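Local coordinates for protein endolysin (Clostridium phage phiCD27, PDB 3QAY) that probably cleaves the amide bond between N-acetylmuramic acid and L-alanine in the clostridial cell wall, as a zinc-dependent N-acetylmuramoyl-L-alanine amidase, at residues H10-L13 with A17-S20; N26-N31 with V51-E56. One frame throughout, in Å; residues are numbered along the deposited sequence.

Contact 1. Residues H10-L13 with A17-S20; sequences HSIL and ACTS. With ZN (zinc ion), chain E.
The zinc-site loop that follows strand 3-8 folds back on itself here, His10-Leu13 running antiparallel to Ala17-Ser20. The backbones meet in a single bridge, Ile12 with Cys18. Thr19 N donates to Ser11 O at 2.9 Å, almost straight on to the carbonyl (C=O...N 171°), and Leu13 N reaches Ala17 O at 2.7 Å. A third hydrogen bond is made by a side chain: the first torsion of Thr19 sets OG1 between its own backbone N and carbonyl carbon, where it accepts from Ser11 N at 2.9 Å with a bent N-H...O of 146°. Glu65 OE2 is hydrogen-bonded to both Thr19 OG1 and Ser11 OG. On the other branch of Thr19, CG2 presses on Leu13 CD2 at a tight 3.3 Å, the two side chains crossing at about a right angle. Toward the metal, Ser20 CA lies over one face of the His10 imidazole, 3.6 Å from its centroid and 18° off the normal, a CH-pi contact. The same ring binds the zinc ion through NE2 at 2.0 Å; Glu27 and His85 are the other protein ligands. A histidine just past the first strand, on a loop bordering the metal, belongs to the zinc site of this amidase family.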
loop_
_atom_site.group_PDB
_atom_site.type_symbol
_atom_site.label_atom_id
_atom_site.label_comp_id
_atom_site.label_asym_id
_atom_site.label_seq_id
_atom_site.Cartn_x
_atom_site.Cartn_y
_atom_site.Cartn_z
ATOM N N HIS A 10 3.798 8.676 -0.281
ATOM C CA HIS A 10 3.711 10.122 -0.489
ATOM C C HIS A 10 3.625 10.900 0.818
ATOM O O HIS A 10 3.763 10.323 1.896
ATOM C CB HIS A 10 2.564 10.439 -1.447
ATOM C CG HIS A 10 2.606 9.610 -2.690
ATOM N ND1 HIS A 10 3.551 9.804 -3.674
ATOM C CD2 HIS A 10 1.862 8.551 -3.084
ATOM C CE1 HIS A 10 3.363 8.922 -4.638
ATOM N NE2 HIS A 10 2.344 8.149 -4.305
ATOM N N SER A 11 3.442 12.215 0.710
ATOM C CA SER A 11 3.389 13.102 1.870
ATOM C C SER A 11 2.800 14.460 1.508
ATOM O O SER A 11 2.605 14.782 0.337
ATOM C CB SER A 11 4.798 13.315 2.430
ATOM O OG SER A 11 5.629 13.977 1.490
ATOM N N ILE A 12 2.531 15.257 2.534
ATOM C CA ILE A 12 2.188 16.654 2.358
ATOM C C ILE A 12 3.410 17.483 2.717
ATOM O O ILE A 12 3.840 17.492 3.876
ATOM C CB ILE A 12 0.998 17.059 3.234
ATOM C CG1 ILE A 12 -0.261 16.332 2.774
ATOM C CG2 ILE A 12 0.782 18.570 3.175
ATOM C CD1 ILE A 12 -1.492 16.676 3.566
ATOM N N LEU A 13 3.965 18.177 1.723
ATOM C CA LEU A 13 5.148 19.014 1.924
ATOM C C LEU A 13 4.851 20.222 2.812
ATOM O O LEU A 13 3.701 20.496 3.149
ATOM C CB LEU A 13 5.728 19.502 0.578
ATOM C CG LEU A 13 6.652 18.616 -0.281
ATOM C CD1 LEU A 13 6.989 17.268 0.373
ATOM C CD2 LEU A 13 6.105 18.432 -1.692
ATOM N N ALA A 17 1.812 21.254 -0.572
ATOM C CA ALA A 17 1.668 20.431 -1.767
ATOM C C ALA A 17 1.650 18.968 -1.362
ATOM O O ALA A 17 2.481 18.527 -0.562
ATOM C CB ALA A 17 2.801 20.693 -2.747
ATOM N N CYS A 18 0.701 18.214 -1.909
ATOM C CA CYS A 18 0.644 16.772 -1.685
ATOM C C CYS A 18 1.337 16.054 -2.840
ATOM O O CYS A 18 1.052 16.326 -4.003
ATOM C CB CYS A 18 -0.797 16.301 -1.575
ATOM S SG CYS A 18 -0.928 14.575 -1.116
ATOM N N THR A 19 2.236 15.129 -2.521
ATOM C CA THR A 19 3.083 14.520 -3.545
ATOM C C THR A 19 2.425 13.310 -4.225
ATOM O O THR A 19 2.998 12.725 -5.151
ATOM C CB THR A 19 4.439 14.117 -2.955
ATOM O OG1 THR A 19 4.254 13.111 -1.948
ATOM C CG2 THR A 19 5.134 15.339 -2.352
ATOM N N SER A 20 1.220 12.952 -3.780
ATOM C CA SER A 20 0.521 11.782 -4.307
ATOM C C SER A 20 -0.272 12.119 -5.563
ATOM O O SER A 20 -0.468 13.292 -5.894
ATOM C CB SER A 20 -0.418 11.198 -3.240
ATOM O OG SER A 20 -1.633 11.920 -3.131
HETATM ZN ZN ZN E . 1.651 6.505 -5.218
HETATM O O HOH W 1 3.822 6.632 -6.296
#

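Contact 2. Residues N26-N31 with V51-E56; sequences NEYQYN and VIICPE. With ZN (zinc ion), chain E; PO4 (phosphate ion), chain G.
Tyr28 lays the hydroxyl end of its ring against Glu56 and Ile53, reaching out from the first turn of helix 27-44. Its chi1 of 171° sends CG anti to the backbone N, toward these two residues. Tyr28 OH donates to Glu56 OE2 at 2.7 Å, using the lone pair of that oxygen turned away from OE1. The oxygen sits at the ring edge, in plane, although the carboxylate plane itself is rotated 62° from the ring. OE2 also forms a salt bridge with Lys32, so phenol and ammonium share one oxygen, which would probably favour the ionised carboxylate. The other oxygen is joined less closely: water 2 accepts from Gln29 NE2 at 2.9 Å and donates to Glu56 OE1 at 3.3 Å. Ile53 CG2 approaches the ring obliquely, within 3.7 Å of Tyr28 OH and 4.2 Å of Tyr28 CE1; Val8 of strand 3-8 touches both residues. One residue earlier on the helix, Glu27 OE2 binds the zinc ion at 2.1 Å. The tyrosine therefore packs the first turn of the helix against the segment where strand 48-52 gives way to loop, within the beta-alpha-beta unit 3-8, 27-44, 48-52 of the amidase fold.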
loop_
_atom_site.group_PDB
_atom_site.type_symbol
_atom_site.label_atom_id
_atom_site.label_comp_id
_atom_site.label_asym_id
_atom_site.label_seq_id
_atom_site.Cartn_x
_atom_site.Cartn_y
_atom_site.Cartn_z
ATOM N N ASN A 26 -8.127 11.716 -3.237
ATOM C CA ASN A 26 -6.702 11.950 -3.055
ATOM C C ASN A 26 -6.044 10.662 -2.586
ATOM O O ASN A 26 -6.523 10.020 -1.650
ATOM C CB ASN A 26 -6.439 13.086 -2.064
ATOM C CG ASN A 26 -4.980 13.491 -2.027
ATOM O OD1 ASN A 26 -4.512 14.296 -2.850
ATOM N ND2 ASN A 26 -4.249 12.941 -1.074
ATOM N N GLU A 27 -4.956 10.283 -3.247
ATOM C CA GLU A 27 -4.261 9.035 -2.950
ATOM C C GLU A 27 -3.737 9.017 -1.517
ATOM O O GLU A 27 -4.013 8.083 -0.767
ATOM C CB GLU A 27 -3.112 8.825 -3.937
ATOM C CG GLU A 27 -2.138 7.739 -3.540
ATOM C CD GLU A 27 -1.005 7.565 -4.523
ATOM O OE1 GLU A 27 -0.865 8.384 -5.460
ATOM O OE2 GLU A 27 -0.239 6.600 -4.345
ATOM N N TYR A 28 -2.982 10.048 -1.145
ATOM C CA TYR A 28 -2.389 10.119 0.192
ATOM C C TYR A 28 -3.442 10.024 1.291
ATOM O O TYR A 28 -3.295 9.230 2.226
ATOM C CB TYR A 28 -1.571 11.400 0.353
ATOM C CG TYR A 28 -1.093 11.661 1.763
ATOM C CD1 TYR A 28 0.050 11.041 2.260
ATOM C CD2 TYR A 28 -1.777 12.540 2.596
ATOM C CE1 TYR A 28 0.499 11.292 3.557
ATOM C CE2 TYR A 28 -1.343 12.788 3.889
ATOM C CZ TYR A 28 -0.208 12.165 4.364
ATOM O OH TYR A 28 0.221 12.418 5.650
ATOM N N GLN A 29 -4.504 10.821 1.167
ATOM C CA GLN A 29 -5.572 10.859 2.165
ATOM C C GLN A 29 -6.274 9.504 2.278
ATOM O O GLN A 29 -6.503 9.031 3.390
ATOM C CB GLN A 29 -6.601 11.958 1.855
ATOM C CG GLN A 29 -6.059 13.402 1.918
ATOM C CD GLN A 29 -5.601 13.832 3.316
ATOM O OE1 GLN A 29 -6.062 13.303 4.333
ATOM N NE2 GLN A 29 -4.681 14.791 3.364
ATOM N N TYR A 30 -6.612 8.879 1.144
ATOM C CA TYR A 30 -7.249 7.551 1.182
ATOM C C TYR A 30 -6.382 6.559 1.953
ATOM O O TYR A 30 -6.852 5.896 2.880
ATOM C CB TYR A 30 -7.538 6.992 -0.220
ATOM C CG TYR A 30 -8.243 5.647 -0.147
ATOM C CD1 TYR A 30 -9.615 5.578 0.039
ATOM C CD2 TYR A 30 -7.530 4.454 -0.205
ATOM C CE1 TYR A 30 -10.269 4.362 0.133
ATOM C CE2 TYR A 30 -8.173 3.225 -0.107
ATOM C CZ TYR A 30 -9.541 3.188 0.061
ATOM O OH TYR A 30 -10.192 1.982 0.163
ATOM N N ASN A 31 -5.111 6.477 1.578
ATOM C CA ASN A 31 -4.195 5.517 2.190
ATOM C C ASN A 31 -3.837 5.845 3.644
ATOM O O ASN A 31 -3.589 4.942 4.439
ATOM C CB ASN A 31 -2.941 5.349 1.319
ATOM C CG ASN A 31 -3.232 4.601 0.015
ATOM O OD1 ASN A 31 -2.774 4.997 -1.061
ATOM N ND2 ASN A 31 -3.996 3.526 0.109
ATOM N N VAL A 51 2.470 1.246 11.699
ATOM C CA VAL A 51 2.102 2.073 10.566
ATOM C C VAL A 51 3.046 3.264 10.526
ATOM O O VAL A 51 3.205 3.962 11.533
ATOM C CB VAL A 51 0.647 2.570 10.678
ATOM C CG1 VAL A 51 0.341 3.564 9.564
ATOM C CG2 VAL A 51 -0.321 1.391 10.637
ATOM N N ILE A 52 3.670 3.490 9.370
ATOM C CA ILE A 52 4.591 4.610 9.182
ATOM C C ILE A 52 4.008 5.584 8.178
ATOM O O ILE A 52 3.839 5.250 7.011
ATOM C CB ILE A 52 5.976 4.148 8.649
ATOM C CG1 ILE A 52 6.608 3.102 9.572
ATOM C CG2 ILE A 52 6.913 5.344 8.484
ATOM C CD1 ILE A 52 6.824 3.573 10.973
ATOM N N ILE A 53 3.695 6.790 8.637
ATOM C CA ILE A 53 3.191 7.845 7.772
ATOM C C ILE A 53 4.105 9.047 7.944
ATOM O O ILE A 53 4.477 9.397 9.069
ATOM C CB ILE A 53 1.741 8.231 8.130
ATOM C CG1 ILE A 53 0.870 6.975 8.240
ATOM C CG2 ILE A 53 1.171 9.184 7.083
ATOM C CD1 ILE A 53 -0.617 7.238 8.478
ATOM N N CYS A 54 4.490 9.660 6.832
ATOM C CA CYS A 54 5.364 10.822 6.879
ATOM C C CYS A 54 4.709 11.971 7.641
ATOM O O CYS A 54 3.501 12.177 7.530
ATOM C CB CYS A 54 5.727 11.286 5.471
ATOM S SG CYS A 54 6.878 10.193 4.643
ATOM N N PRO A 55 5.503 12.718 8.424
ATOM C CA PRO A 55 4.972 13.936 9.009
ATOM C C PRO A 55 4.449 14.841 7.907
ATOM O O PRO A 55 4.996 14.842 6.800
ATOM C CB PRO A 55 6.189 14.576 9.691
ATOM C CG PRO A 55 7.221 13.521 9.764
ATOM C CD PRO A 55 6.945 12.549 8.684
ATOM N N GLU A 56 3.389 15.585 8.211
ATOM C CA GLU A 56 2.816 16.542 7.273
ATOM C C GLU A 56 3.370 17.952 7.493
ATOM O O GLU A 56 3.618 18.369 8.633
ATOM C CB GLU A 56 1.292 16.541 7.383
ATOM C CG GLU A 56 0.663 15.221 6.957
ATOM C CD GLU A 56 -0.833 15.153 7.199
ATOM O OE1 GLU A 56 -1.413 16.157 7.654
ATOM O OE2 GLU A 56 -1.433 14.089 6.929
HETATM ZN ZN ZN E . 1.651 6.505 -5.218
HETATM P P PO4 G . 0.607 2.102 14.854
HETATM O O1 PO4 G . 0.424 3.596 14.898
HETATM O O2 PO4 G . -0.440 1.524 13.933
HETATM O O3 PO4 G . 2.000 1.768 14.381
HETATM O O4 PO4 G . 0.443 1.516 16.236
HETATM O O HOH W 2 -4.107 16.174 5.818
HETATM O O HOH W 1 3.822 6.632 -6.296
#

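How the contacts relate
From the N terminus, strand 3-8 leads into contact 1, which closes a short loop with three residues between its segments. The chain then enters helix 27-44, where contact 2 opens; it closes at 51-56, with 19 residues between its segments, across the rest of the helix and the start of strand 48-52. The two are in series, neither enclosing nor crossing the other, with centres about 8 Å apart. Ser20 OG lies 3.0 Å from Tyr28 N, a probable hydrogen bond joining the loop 10-20 to the helix start. Segments 10-13 and 26-31 meet at the zinc ion and share water 1. Contact 1 shapes the loop between strand 3-8 and the helix; contact 2 joins the helix start to Ile53 and Glu56.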